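Local coordinates for LPXTG family cell surface protein Fms2 (Enterococcus faecium DO, PDB 5FCE) that probably mediates adhesion of the bacterium to host ligands, as a cell-wall-anchored surface protein whose ligand-binding region is the part described here, at residues F6-D11 with I24-N29; K30-S35 with V94-Q99; D36-L41 with I55-L60; D82-K87 with L106-W111. One frame throughout, in Å; residues are numbered along the deposited sequence.

How the contacts relate
Four contacts sample the flattened barrel of this ligand-binding region and, apart from contacts 2 and 4, every pair of them touches. Contact 1 and contact 3 lie on opposite sides of the chain's centre, with centres about 15 Å apart, and meet where Ile24 CD1 packs on Leu41 CD1 at 3.9 Å. Contact 2 stands at one end, its centre about 12 Å from that of contact 3, and the two are joined where Phe95 N lies 2.9 Å from His38 O. Contact 4 lies toward the other end, about 27 Å from contact 2 between centres. It reaches contact 3 through Ile84 CD1 and Ile55 CG2, 3.6 Å apart, and contact 1 through Thr10 and Ser110.

Contact 1. Residues F6-D11 with I24-N29; sequences FTVKTD and IPVKPN
Phe6 and Thr7 pair with Pro28 and Lys27 as a short antiparallel bridge, joining strand 6-7 to strand 21-28 in a mixed sheet of the flattened barrel. Two backbone hydrogen bonds define the register. Thr7 N donates to Lys27 O at 3.0 Å. Lys27 N returns a bond to Thr7 O at 2.9 Å, and both are nearly straight. Phe6 and Pro28 form the adjoining non-hydrogen-bonded pair, where Phe6 CA also makes a CA-H...O contact with Lys27 O at 3.3 Å.

The apolar contacts lie on the face carrying Phe6 and Pro28. The CD1 side of the Phe6 ring is wedged between two residues, with CD1 3.5 Å from Val26 CG2 and CE1 3.7 Å from Pro28 CB; Trp65 meets the same ring edge-to-face. Further along, Val8 CG2 reaches Val26 CG1 at 4.0 Å.

On the other face, Thr7 and Lys27 run side by side. A bend at chi3 (75°) folds the lysine chain so that its CE comes within 3.4 Å of Thr7 CG2, a tight carbon pair.

Beyond the paired residues, water takes over from direct backbone bonding: one molecule accepts from Lys9 N and donates to Pro25 O, at 2.9 Å from the latter.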
loop_
_atom_site.group_PDB
_atom_site.type_symbol
_atom_site.label_atom_id
_atom_site.label_comp_id
_atom_site.label_asym_id
_atom_site.label_seq_id
_atom_site.Cartn_x
_atom_site.Cartn_y
_atom_site.Cartn_z
ATOM N N PHE A 6 -5.400 -5.817 6.478
ATOM C CA PHE A 6 -4.657 -4.672 7.005
ATOM C C PHE A 6 -5.556 -3.453 7.127
ATOM O O PHE A 6 -6.399 -3.201 6.261
ATOM C CB PHE A 6 -3.479 -4.314 6.079
ATOM C CG PHE A 6 -2.454 -5.404 5.937
ATOM C CD1 PHE A 6 -1.415 -5.539 6.864
ATOM C CD2 PHE A 6 -2.517 -6.294 4.869
ATOM C CE1 PHE A 6 -0.456 -6.560 6.720
ATOM C CE2 PHE A 6 -1.582 -7.313 4.731
ATOM C CZ PHE A 6 -0.550 -7.451 5.667
ATOM N N THR A 7 -5.375 -2.690 8.199
ATOM C CA THR A 7 -6.018 -1.386 8.305
ATOM C C THR A 7 -4.919 -0.343 8.160
ATOM O O THR A 7 -3.747 -0.645 8.385
ATOM C CB THR A 7 -6.751 -1.237 9.654
ATOM O OG1 THR A 7 -7.400 0.040 9.735
ATOM C CG2 THR A 7 -5.772 -1.334 10.763
ATOM N N VAL A 8 -5.287 0.875 7.770
ATOM C CA VAL A 8 -4.312 1.945 7.604
ATOM C C VAL A 8 -4.890 3.223 8.159
ATOM O O VAL A 8 -6.032 3.563 7.845
ATOM C CB VAL A 8 -3.971 2.185 6.112
ATOM C CG1 VAL A 8 -3.010 3.373 5.950
ATOM C CG2 VAL A 8 -3.367 0.955 5.509
ATOM N N LYS A 9 -4.115 3.921 8.986
ATOM C CA LYS A 9 -4.462 5.288 9.355
ATOM C C LYS A 9 -3.974 6.199 8.236
ATOM O O LYS A 9 -2.784 6.501 8.142
ATOM C CB LYS A 9 -3.802 5.689 10.673
ATOM C CG LYS A 9 -4.461 5.100 11.912
ATOM C CD LYS A 9 -3.801 5.659 13.172
ATOM C CE LYS A 9 -4.301 4.955 14.427
ATOM N NZ LYS A 9 -3.345 5.107 15.566
ATOM N N THR A 10 -4.892 6.624 7.378
ATOM C CA THR A 10 -4.513 7.266 6.117
ATOM C C THR A 10 -3.703 8.556 6.274
ATOM O O THR A 10 -2.878 8.868 5.408
ATOM C CB THR A 10 -5.736 7.506 5.206
ATOM O OG1 THR A 10 -6.639 8.430 5.828
ATOM C CG2 THR A 10 -6.471 6.197 4.938
ATOM N N ASP A 11 -3.918 9.310 7.356
ATOM C CA ASP A 11 -3.154 10.562 7.516
ATOM C C ASP A 11 -1.685 10.347 7.891
ATOM O O ASP A 11 -0.874 11.287 7.838
ATOM C CB ASP A 11 -3.832 11.605 8.439
ATOM C CG ASP A 11 -4.361 11.022 9.741
ATOM O OD1 ASP A 11 -4.101 9.845 10.065
ATOM O OD2 ASP A 11 -5.055 11.780 10.459
ATOM N N ILE A 24 3.670 3.700 3.658
ATOM C CA ILE A 24 2.357 3.284 4.152
ATOM C C ILE A 24 2.484 2.381 5.360
ATOM O O ILE A 24 3.005 1.265 5.264
ATOM C CB ILE A 24 1.567 2.506 3.083
ATOM C CG1 ILE A 24 1.438 3.336 1.811
ATOM C CG2 ILE A 24 0.187 2.154 3.597
ATOM C CD1 ILE A 24 0.937 2.561 0.601
ATOM N N PRO A 25 1.985 2.850 6.511
ATOM C CA PRO A 25 1.998 2.017 7.712
ATOM C C PRO A 25 0.757 1.147 7.741
ATOM O O PRO A 25 -0.360 1.668 7.842
ATOM C CB PRO A 25 1.972 3.041 8.857
ATOM C CG PRO A 25 1.430 4.321 8.248
ATOM C CD PRO A 25 1.357 4.162 6.745
ATOM N N VAL A 26 0.942 -0.162 7.620
ATOM C CA VAL A 26 -0.196 -1.069 7.676
ATOM C C VAL A 26 -0.237 -1.802 9.010
ATOM O O VAL A 26 0.799 -2.091 9.610
ATOM C CB VAL A 26 -0.192 -2.080 6.502
ATOM C CG1 VAL A 26 -0.104 -1.336 5.159
ATOM C CG2 VAL A 26 0.971 -3.046 6.624
ATOM N N LYS A 27 -1.445 -2.063 9.488
ATOM C CA LYS A 27 -1.627 -2.832 10.723
ATOM C C LYS A 27 -2.356 -4.136 10.416
ATOM O O LYS A 27 -3.527 -4.135 10.027
ATOM C CB LYS A 27 -2.396 -2.011 11.767
ATOM C CG LYS A 27 -2.552 -2.714 13.116
ATOM C CD LYS A 27 -3.217 -1.845 14.187
ATOM C CE LYS A 27 -4.719 -1.698 13.963
ATOM N NZ LYS A 27 -5.525 -1.546 15.226
ATOM N N PRO A 28 -1.660 -5.270 10.572
ATOM C CA PRO A 28 -2.315 -6.546 10.270
ATOM C C PRO A 28 -3.272 -6.959 11.375
ATOM O O PRO A 28 -3.087 -6.553 12.529
ATOM C CB PRO A 28 -1.156 -7.539 10.205
ATOM C CG PRO A 28 -0.034 -6.910 10.997
ATOM C CD PRO A 28 -0.267 -5.421 11.034
ATOM N N ASN A 29 -4.263 -7.776 11.036
ATOM C CA ASN A 29 -5.221 -8.246 12.029
ATOM C C ASN A 29 -4.751 -9.523 12.718
ATOM O O ASN A 29 -5.287 -9.918 13.756
ATOM C CB ASN A 29 -6.608 -8.460 11.407
ATOM C CG ASN A 29 -6.648 -9.639 10.443
ATOM O OD1 ASN A 29 -5.662 -9.937 9.771
ATOM N ND2 ASN A 29 -7.797 -10.306 10.367
HETATM O O HOH W 1 -1.680 2.806 10.164
#

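Contact 2. Residues K30-S35 with V94-Q99; sequences KSVNAS and VFYDGQ
Ser35 and Asp97 meet where the chain turns a corner after strand 32-34 and faces a type I' beta turn, Tyr96 to Gln99, that links strands 91-96 and 99-103. Ser35 N donates to Asp97 OD2 at 3.0 Å with an angle at hydrogen of 156°. The N-H arrives on the syn side of that oxygen, 16° out of the carboxylate plane. The other oxygen, OD1, accepts from Asp36 N, so the carboxylate grips two successive backbone amides at the corner. A water donates to both Asp97 OD2 and Asn33 O, adding a second partner to OD2.

Beside this polar grip, the Ala34 methyl rests against Tyr96, CB to CB at 3.9 Å. Val32 CG1 approaches Tyr96 CD2 more loosely, at 4.5 Å.

Second-shell contacts back both partners. Strand 32-34 is bonded to strand 63-65 through its backbone, and Trp65 from that strand packs on Tyr96. A chi1 of 61° sets Tyr96 CG between the backbone N and the carbonyl carbon, and Gln99 CB lies over one ring face, toward its rim. The turn carrying Asp97 is closed by paired backbone bonds: Tyr96 N to Gln99 O and Gln99 N to Tyr96 O, each 2.9 Å.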
loop_
_atom_site.group_PDB
_atom_site.type_symbol
_atom_site.label_atom_id
_atom_site.label_comp_id
_atom_site.label_asym_id
_atom_site.label_seq_id
_atom_site.Cartn_x
_atom_site.Cartn_y
_atom_site.Cartn_z
ATOM N N LYS A 30 -3.737 -10.154 12.139
ATOM C CA LYS A 30 -3.210 -11.401 12.673
ATOM C C LYS A 30 -1.731 -11.472 12.365
ATOM O O LYS A 30 -1.230 -10.702 11.543
ATOM C CB LYS A 30 -3.944 -12.590 12.059
ATOM C CG LYS A 30 -3.792 -12.686 10.559
ATOM C CD LYS A 30 -4.591 -13.852 10.004
ATOM C CE LYS A 30 -4.109 -15.174 10.590
ATOM N NZ LYS A 30 -4.417 -16.320 9.687
ATOM N N SER A 31 -1.027 -12.372 13.041
ATOM C CA SER A 31 0.398 -12.548 12.801
ATOM C C SER A 31 0.604 -13.563 11.679
ATOM O O SER A 31 0.062 -14.670 11.729
ATOM C CB SER A 31 1.115 -13.012 14.075
ATOM O OG SER A 31 1.086 -12.016 15.077
ATOM N N VAL A 32 1.378 -13.176 10.668
ATOM C CA VAL A 32 1.645 -14.015 9.501
ATOM C C VAL A 32 3.081 -13.798 9.064
ATOM O O VAL A 32 3.528 -12.659 8.948
ATOM C CB VAL A 32 0.729 -13.648 8.302
ATOM C CG1 VAL A 32 1.071 -14.503 7.073
ATOM C CG2 VAL A 32 -0.732 -13.827 8.652
ATOM N N ASN A 33 3.807 -14.886 8.807
ATOM C CA ASN A 33 5.099 -14.775 8.143
ATOM C C ASN A 33 4.925 -15.185 6.678
ATOM O O ASN A 33 4.394 -16.265 6.392
ATOM C CB ASN A 33 6.149 -15.680 8.808
ATOM C CG ASN A 33 6.509 -15.235 10.213
ATOM O OD1 ASN A 33 6.528 -14.042 10.513
ATOM N ND2 ASN A 33 6.796 -16.193 11.083
ATOM N N ALA A 34 5.364 -14.334 5.756
ATOM C CA ALA A 34 5.248 -14.637 4.328
ATOM C C ALA A 34 6.594 -14.613 3.602
ATOM O O ALA A 34 7.377 -13.670 3.722
ATOM C CB ALA A 34 4.259 -13.691 3.658
ATOM N N SER A 35 6.841 -15.648 2.815
ATOM C CA SER A 35 8.072 -15.747 2.037
ATOM C C SER A 35 8.188 -14.675 0.955
ATOM O O SER A 35 9.244 -14.058 0.785
ATOM C CB SER A 35 8.143 -17.137 1.406
ATOM O OG SER A 35 9.237 -17.259 0.527
ATOM N N VAL A 94 -2.318 -6.368 -1.231
ATOM C CA VAL A 94 -1.155 -7.080 -0.712
ATOM C C VAL A 94 -1.253 -8.544 -1.066
ATOM O O VAL A 94 -2.169 -9.247 -0.612
ATOM C CB VAL A 94 -1.015 -6.950 0.806
ATOM C CG1 VAL A 94 0.267 -7.638 1.269
ATOM C CG2 VAL A 94 -0.976 -5.487 1.194
ATOM N N PHE A 95 -0.317 -8.981 -1.900
ATOM C CA PHE A 95 -0.190 -10.393 -2.248
ATOM C C PHE A 95 0.830 -11.015 -1.314
ATOM O O PHE A 95 1.881 -10.421 -1.060
ATOM C CB PHE A 95 0.307 -10.529 -3.690
ATOM C CG PHE A 95 -0.616 -9.936 -4.715
ATOM C CD1 PHE A 95 -0.414 -8.641 -5.180
ATOM C CD2 PHE A 95 -1.672 -10.675 -5.228
ATOM C CE1 PHE A 95 -1.253 -8.095 -6.133
ATOM C CE2 PHE A 95 -2.520 -10.133 -6.179
ATOM C CZ PHE A 95 -2.308 -8.839 -6.634
ATOM N N TYR A 96 0.539 -12.213 -0.819
ATOM C CA TYR A 96 1.438 -12.900 0.108
ATOM C C TYR A 96 1.302 -14.405 -0.095
ATOM O O TYR A 96 0.227 -14.994 0.130
ATOM C CB TYR A 96 1.166 -12.494 1.577
ATOM C CG TYR A 96 -0.223 -12.817 2.065
ATOM C CD1 TYR A 96 -1.314 -12.022 1.707
ATOM C CD2 TYR A 96 -0.453 -13.925 2.884
ATOM C CE1 TYR A 96 -2.590 -12.333 2.139
ATOM C CE2 TYR A 96 -1.714 -14.238 3.317
ATOM C CZ TYR A 96 -2.780 -13.447 2.944
ATOM O OH TYR A 96 -4.039 -13.783 3.395
ATOM N N ASP A 97 2.387 -15.008 -0.564
ATOM C CA ASP A 97 2.456 -16.454 -0.765
ATOM C C ASP A 97 1.254 -17.068 -1.472
ATOM O O ASP A 97 0.790 -18.154 -1.106
ATOM C CB ASP A 97 2.725 -17.158 0.567
ATOM C CG ASP A 97 4.104 -16.852 1.102
ATOM O OD1 ASP A 97 4.894 -16.241 0.350
ATOM O OD2 ASP A 97 4.403 -17.233 2.256
ATOM N N GLY A 98 0.760 -16.367 -2.486
ATOM C CA GLY A 98 -0.315 -16.864 -3.324
ATOM C C GLY A 98 -1.699 -16.364 -2.969
ATOM O O GLY A 98 -2.665 -16.596 -3.711
ATOM N N GLN A 99 -1.807 -15.684 -1.833
ATOM C CA GLN A 99 -3.091 -15.147 -1.378
ATOM C C GLN A 99 -3.073 -13.637 -1.525
ATOM O O GLN A 99 -2.035 -13.061 -1.863
ATOM C CB GLN A 99 -3.371 -15.568 0.073
ATOM C CG GLN A 99 -3.364 -17.114 0.248
ATOM C CD GLN A 99 -4.338 -17.826 -0.689
ATOM O OE1 GLN A 99 -5.474 -17.375 -0.876
ATOM N NE2 GLN A 99 -3.892 -18.944 -1.297
HETATM O O HOH W 2 2.388 -16.959 4.146
#

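Contact 3. Residues D36-L41 with I55-L60; sequences DVHAVL and IGEVYL
His38 is sandwiched and bonded at once on the outer face of an antiparallel beta hairpin: Tyr59 stacks on one side of its ring, Val40 CG2 lies toward the rim of the opposite face, and Glu57 takes its edge. The stack is offset, with ring centroids 3.9 Å apart and planes 14° from parallel; Tyr59 CE1 lies over the centre of the imidazole. Both side chains point the same way from a non-hydrogen-bonded pair. His38 CG is anti to the backbone N (chi1 178°), which carries the ring across to the neighbouring strand. There NE2 donates to Glu57 OE1 at 2.7 Å, and the oxygen is only 4° out of the imidazole plane. Seen from the carboxylate, the donor approaches on the anti side. This His-carboxylate bond and the stack together restrict rotation of the ring, and the nearby negative charge would probably favour a protonated imidazole.

The backbone ladder runs from Val37 with Leu60, through Ala39 with Val58, to Leu41 with Gly56, where Leu41 N donates to Gly56 O at 2.8 Å. It ends in a classic beta bulge: Ile55 and Gly56 both face Leu41, whose carbonyl accepts from Ile55 N at 2.8 Å and weakly from Gly56 N at 3.4 Å.

Val37, Ala39, Leu41, Val58 and Leu60 form the other face, directed into the barrel. Leu41 packs there on strand 21-28, while Val58 and Leu60 meet strand 71-76. Strand 36-42 is also paired with strand 91-96, leaving strand 54-60 as the outermost strand on this side of the four-stranded sheet.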
loop_
_atom_site.group_PDB
_atom_site.type_symbol
_atom_site.label_atom_id
_atom_site.label_comp_id
_atom_site.label_asym_id
_atom_site.label_seq_id
_atom_site.Cartn_x
_atom_site.Cartn_y
_atom_site.Cartn_z
ATOM N N ASP A 36 7.104 -14.464 0.218
ATOM C CA ASP A 36 7.130 -13.520 -0.893
ATOM C C ASP A 36 5.902 -12.630 -0.883
ATOM O O ASP A 36 4.769 -13.110 -0.884
ATOM C CB ASP A 36 7.238 -14.272 -2.215
ATOM C CG ASP A 36 8.488 -15.092 -2.293
ATOM O OD1 ASP A 36 9.527 -14.528 -2.693
ATOM O OD2 ASP A 36 8.429 -16.283 -1.913
ATOM N N VAL A 37 6.138 -11.326 -0.857
ATOM C CA VAL A 37 5.053 -10.366 -0.727
ATOM C C VAL A 37 5.157 -9.367 -1.887
ATOM O O VAL A 37 6.254 -9.028 -2.314
ATOM C CB VAL A 37 5.117 -9.663 0.648
ATOM C CG1 VAL A 37 4.155 -8.480 0.723
ATOM C CG2 VAL A 37 4.807 -10.660 1.766
ATOM N N HIS A 38 4.017 -8.951 -2.424
ATOM C CA HIS A 38 3.986 -7.969 -3.510
ATOM C C HIS A 38 2.872 -6.996 -3.196
ATOM O O HIS A 38 1.703 -7.382 -3.179
ATOM C CB HIS A 38 3.686 -8.675 -4.832
ATOM C CG HIS A 38 3.584 -7.758 -6.013
ATOM N ND1 HIS A 38 2.918 -8.115 -7.166
ATOM C CD2 HIS A 38 4.077 -6.516 -6.232
ATOM C CE1 HIS A 38 3.006 -7.134 -8.046
ATOM N NE2 HIS A 38 3.697 -6.147 -7.501
ATOM N N ALA A 39 3.222 -5.742 -2.934
ATOM C CA ALA A 39 2.215 -4.751 -2.568
ATOM C C ALA A 39 2.017 -3.785 -3.726
ATOM O O ALA A 39 2.988 -3.271 -4.283
ATOM C CB ALA A 39 2.634 -4.022 -1.317
ATOM N N VAL A 40 0.762 -3.561 -4.109
ATOM C CA VAL A 40 0.464 -2.735 -5.276
ATOM C C VAL A 40 -0.509 -1.626 -4.891
ATOM O O VAL A 40 -1.604 -1.897 -4.393
ATOM C CB VAL A 40 -0.126 -3.568 -6.445
ATOM C CG1 VAL A 40 -0.481 -2.662 -7.622
ATOM C CG2 VAL A 40 0.852 -4.641 -6.900
ATOM N N LEU A 41 -0.100 -0.375 -5.097
ATOM C CA LEU A 41 -0.997 0.758 -4.888
ATOM C C LEU A 41 -1.698 1.048 -6.220
ATOM O O LEU A 41 -1.042 1.192 -7.254
ATOM C CB LEU A 41 -0.185 1.965 -4.435
ATOM C CG LEU A 41 -0.821 3.093 -3.638
ATOM C CD1 LEU A 41 -1.571 2.563 -2.425
ATOM C CD2 LEU A 41 0.276 4.074 -3.218
ATOM N N ILE A 55 -0.151 2.922 -9.212
ATOM C CA ILE A 55 0.445 4.139 -8.685
ATOM C C ILE A 55 1.862 3.780 -8.256
ATOM O O ILE A 55 2.793 4.588 -8.349
ATOM C CB ILE A 55 -0.392 4.649 -7.496
ATOM C CG1 ILE A 55 -1.793 5.047 -7.981
ATOM C CG2 ILE A 55 0.286 5.828 -6.773
ATOM C CD1 ILE A 55 -2.821 5.154 -6.837
ATOM N N GLY A 56 2.026 2.544 -7.794
ATOM C CA GLY A 56 3.350 2.036 -7.485
ATOM C C GLY A 56 3.279 0.655 -6.880
ATOM O O GLY A 56 2.199 0.198 -6.494
ATOM N N GLU A 57 4.427 -0.011 -6.793
ATOM C CA GLU A 57 4.478 -1.376 -6.288
ATOM C C GLU A 57 5.848 -1.717 -5.715
ATOM O O GLU A 57 6.849 -1.085 -6.047
ATOM C CB GLU A 57 4.105 -2.382 -7.387
ATOM C CG GLU A 57 5.067 -2.383 -8.558
ATOM C CD GLU A 57 4.616 -3.271 -9.702
ATOM O OE1 GLU A 57 3.934 -4.294 -9.451
ATOM O OE2 GLU A 57 4.966 -2.943 -10.860
ATOM N N VAL A 58 5.892 -2.744 -4.873
ATOM C CA VAL A 58 7.150 -3.177 -4.288
ATOM C C VAL A 58 7.090 -4.684 -4.068
ATOM O O VAL A 58 6.015 -5.246 -3.829
ATOM C CB VAL A 58 7.464 -2.421 -2.965
ATOM C CG1 VAL A 58 6.455 -2.768 -1.876
ATOM C CG2 VAL A 58 8.883 -2.710 -2.496
ATOM N N TYR A 59 8.244 -5.329 -4.190
ATOM C CA TYR A 59 8.377 -6.760 -3.940
ATOM C C TYR A 59 9.248 -6.956 -2.707
ATOM O O TYR A 59 10.327 -6.358 -2.598
ATOM C CB TYR A 59 9.008 -7.456 -5.149
ATOM C CG TYR A 59 8.138 -7.478 -6.383
ATOM C CD1 TYR A 59 7.198 -8.483 -6.575
ATOM C CD2 TYR A 59 8.262 -6.498 -7.359
ATOM C CE1 TYR A 59 6.404 -8.507 -7.707
ATOM C CE2 TYR A 59 7.471 -6.514 -8.491
ATOM C CZ TYR A 59 6.549 -7.521 -8.658
ATOM O OH TYR A 59 5.759 -7.542 -9.786
ATOM N N LEU A 60 8.775 -7.776 -1.775
ATOM C CA LEU A 60 9.453 -7.960 -0.501
ATOM C C LEU A 60 9.665 -9.432 -0.241
ATOM O O LEU A 60 8.871 -10.278 -0.681
ATOM C CB LEU A 60 8.614 -7.377 0.635
ATOM C CG LEU A 60 8.389 -5.868 0.571
ATOM C CD1 LEU A 60 7.246 -5.470 1.493
ATOM C CD2 LEU A 60 9.673 -5.142 0.955
HETATM O O HOH W 3 9.403 -11.816 -3.277
#

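Contact 4. Residues D82-K87 with L106-W111; sequences DEIKSK and LKPSSW
A short helix, 81-85, packs against the 3-10 turn 108-110 in a small apolar contact, joining the helix to the loop between strands 99-103 and 112-114 of the flattened barrel. Ile84 meets Pro108 and Trp111 through one methyl: its CG2 is 3.6 Å from Pro108 CB and 3.9 Å from Trp111 CH2. That branch is anti to the backbone N of Ile84, which turns the methyl to both rings. The isoleucine and tryptophan side chains cross at about a right angle. Pro108 CG also lies against the helix backbone, 3.6 Å from Ile84 O, so the proline ring touches both the side chain and the main chain of one residue. On the exposed side, the aliphatic part of Lys85 runs past Pro108, with Lys85 CG 4.0 Å from Pro108 CB. Lys85 NZ reaches a water only weakly, and that water donates to Ser109 O.

Within its own segment the indole has two further contacts. Pro108 CA sits over one face, toward the rim. Trp111 NE1 donates to Leu106 O at 2.8 Å, from above the carbonyl plane and not in it. Outside the two segments, Ile22 of strand 21-28 touches both Ile84 and Trp111, tying the contact to the interior. The 3-10 turn that contains the proline is held twice at Lys107 O, which accepts from Ser110 N at 2.8 Å and from Ser110 OG at 2.6 Å.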
loop_
_atom_site.group_PDB
_atom_site.type_symbol
_atom_site.label_atom_id
_atom_site.label_comp_id
_atom_site.label_asym_id
_atom_site.label_seq_id
_atom_site.Cartn_x
_atom_site.Cartn_y
_atom_site.Cartn_z
ATOM N N ASP A 82 -0.358 15.236 -7.117
ATOM C CA ASP A 82 -1.532 15.914 -7.684
ATOM C C ASP A 82 -2.423 14.941 -8.458
ATOM O O ASP A 82 -3.648 14.933 -8.298
ATOM C CB ASP A 82 -1.129 17.089 -8.585
ATOM C CG ASP A 82 -0.655 18.290 -7.801
ATOM O OD1 ASP A 82 -0.814 18.288 -6.560
ATOM O OD2 ASP A 82 -0.136 19.246 -8.432
ATOM N N GLU A 83 -1.802 14.101 -9.281
ATOM C CA GLU A 83 -2.546 13.128 -10.066
ATOM C C GLU A 83 -3.193 12.062 -9.188
ATOM O O GLU A 83 -4.304 11.609 -9.467
ATOM C CB GLU A 83 -1.635 12.488 -11.116
ATOM C CG GLU A 83 -1.239 13.458 -12.219
ATOM C CD GLU A 83 -2.380 13.730 -13.181
ATOM O OE1 GLU A 83 -3.266 12.860 -13.301
ATOM O OE2 GLU A 83 -2.376 14.796 -13.835
ATOM N N ILE A 84 -2.499 11.671 -8.125
ATOM C CA ILE A 84 -3.040 10.657 -7.214
ATOM C C ILE A 84 -4.282 11.217 -6.521
ATOM O O ILE A 84 -5.277 10.520 -6.353
ATOM C CB ILE A 84 -2.013 10.224 -6.146
ATOM C CG1 ILE A 84 -0.834 9.480 -6.777
ATOM C CG2 ILE A 84 -2.668 9.291 -5.095
ATOM C CD1 ILE A 84 0.307 9.261 -5.804
ATOM N N LYS A 85 -4.234 12.486 -6.135
ATOM C CA LYS A 85 -5.357 13.084 -5.413
ATOM C C LYS A 85 -6.574 13.304 -6.316
ATOM O O LYS A 85 -7.683 13.551 -5.831
ATOM C CB LYS A 85 -4.927 14.403 -4.767
ATOM C CG LYS A 85 -4.034 14.222 -3.534
ATOM C CD LYS A 85 -3.363 15.530 -3.138
ATOM C CE LYS A 85 -4.374 16.600 -2.784
ATOM N NZ LYS A 85 -3.683 17.908 -2.614
ATOM N N SER A 86 -6.363 13.205 -7.625
ATOM C CA SER A 86 -7.422 13.403 -8.616
ATOM C C SER A 86 -8.272 12.144 -8.757
ATOM O O SER A 86 -9.383 12.183 -9.301
ATOM C CB SER A 86 -6.813 13.767 -9.979
ATOM O OG SER A 86 -6.501 12.590 -10.723
ATOM N N LYS A 87 -7.749 11.025 -8.262
ATOM C CA LYS A 87 -8.428 9.741 -8.405
ATOM C C LYS A 87 -9.593 9.584 -7.441
ATOM O O LYS A 87 -9.607 10.170 -6.347
ATOM C CB LYS A 87 -7.442 8.580 -8.234
ATOM C CG LYS A 87 -6.221 8.660 -9.175
ATOM C CD LYS A 87 -6.645 8.785 -10.636
ATOM C CE LYS A 87 -5.451 8.921 -11.574
ATOM N NZ LYS A 87 -5.884 9.020 -13.007
ATOM N N LEU A 106 -7.657 4.658 0.463
ATOM C CA LEU A 106 -6.538 5.189 1.227
ATOM C C LEU A 106 -6.549 6.718 1.332
ATOM O O LEU A 106 -5.737 7.277 2.053
ATOM C CB LEU A 106 -5.196 4.683 0.684
ATOM C CG LEU A 106 -4.718 3.378 1.327
ATOM C CD1 LEU A 106 -5.796 2.335 1.381
ATOM C CD2 LEU A 106 -3.512 2.839 0.589
ATOM N N LYS A 107 -7.478 7.361 0.623
ATOM C CA LYS A 107 -7.788 8.789 0.815
ATOM C C LYS A 107 -6.569 9.719 0.723
ATOM O O LYS A 107 -6.165 10.332 1.719
ATOM C CB LYS A 107 -8.509 9.001 2.152
ATOM C CG LYS A 107 -9.758 8.143 2.317
ATOM C CD LYS A 107 -10.510 8.549 3.565
ATOM C CE LYS A 107 -11.115 7.352 4.268
ATOM N NZ LYS A 107 -11.831 7.809 5.499
ATOM N N PRO A 108 -5.990 9.842 -0.485
ATOM C CA PRO A 108 -4.753 10.612 -0.669
ATOM C C PRO A 108 -4.862 12.091 -0.245
ATOM O O PRO A 108 -3.848 12.695 0.087
ATOM C CB PRO A 108 -4.459 10.469 -2.174
ATOM C CG PRO A 108 -5.753 10.084 -2.801
ATOM C CD PRO A 108 -6.498 9.282 -1.751
ATOM N N SER A 109 -6.072 12.645 -0.228
ATOM C CA SER A 109 -6.296 13.990 0.306
ATOM C C SER A 109 -5.834 14.116 1.765
ATOM O O SER A 109 -5.490 15.210 2.219
ATOM C CB SER A 109 -7.777 14.366 0.214
ATOM O OG SER A 109 -8.532 13.690 1.215
ATOM N N SER A 110 -5.834 13.002 2.497
ATOM C CA SER A 110 -5.464 13.009 3.914
ATOM C C SER A 110 -3.973 12.765 4.165
ATOM O O SER A 110 -3.500 12.898 5.300
ATOM C CB SER A 110 -6.283 11.985 4.702
ATOM O OG SER A 110 -5.925 10.654 4.327
ATOM N N TRP A 111 -3.234 12.423 3.113
ATOM C CA TRP A 111 -1.824 12.054 3.262
ATOM C C TRP A 111 -0.929 13.226 3.652
ATOM O O TRP A 111 -1.170 14.362 3.262
ATOM C CB TRP A 111 -1.281 11.471 1.954
ATOM C CG TRP A 111 -1.919 10.200 1.516
ATOM C CD1 TRP A 111 -2.890 9.494 2.160
ATOM C CD2 TRP A 111 -1.606 9.468 0.332
ATOM N NE1 TRP A 111 -3.219 8.373 1.429
ATOM C CE2 TRP A 111 -2.435 8.332 0.303
ATOM C CE3 TRP A 111 -0.721 9.678 -0.726
ATOM C CZ2 TRP A 111 -2.397 7.403 -0.728
ATOM C CZ3 TRP A 111 -0.674 8.749 -1.749
ATOM C CH2 TRP A 111 -1.507 7.633 -1.746
HETATM O O HOH W 4 -5.153 17.735 0.489
#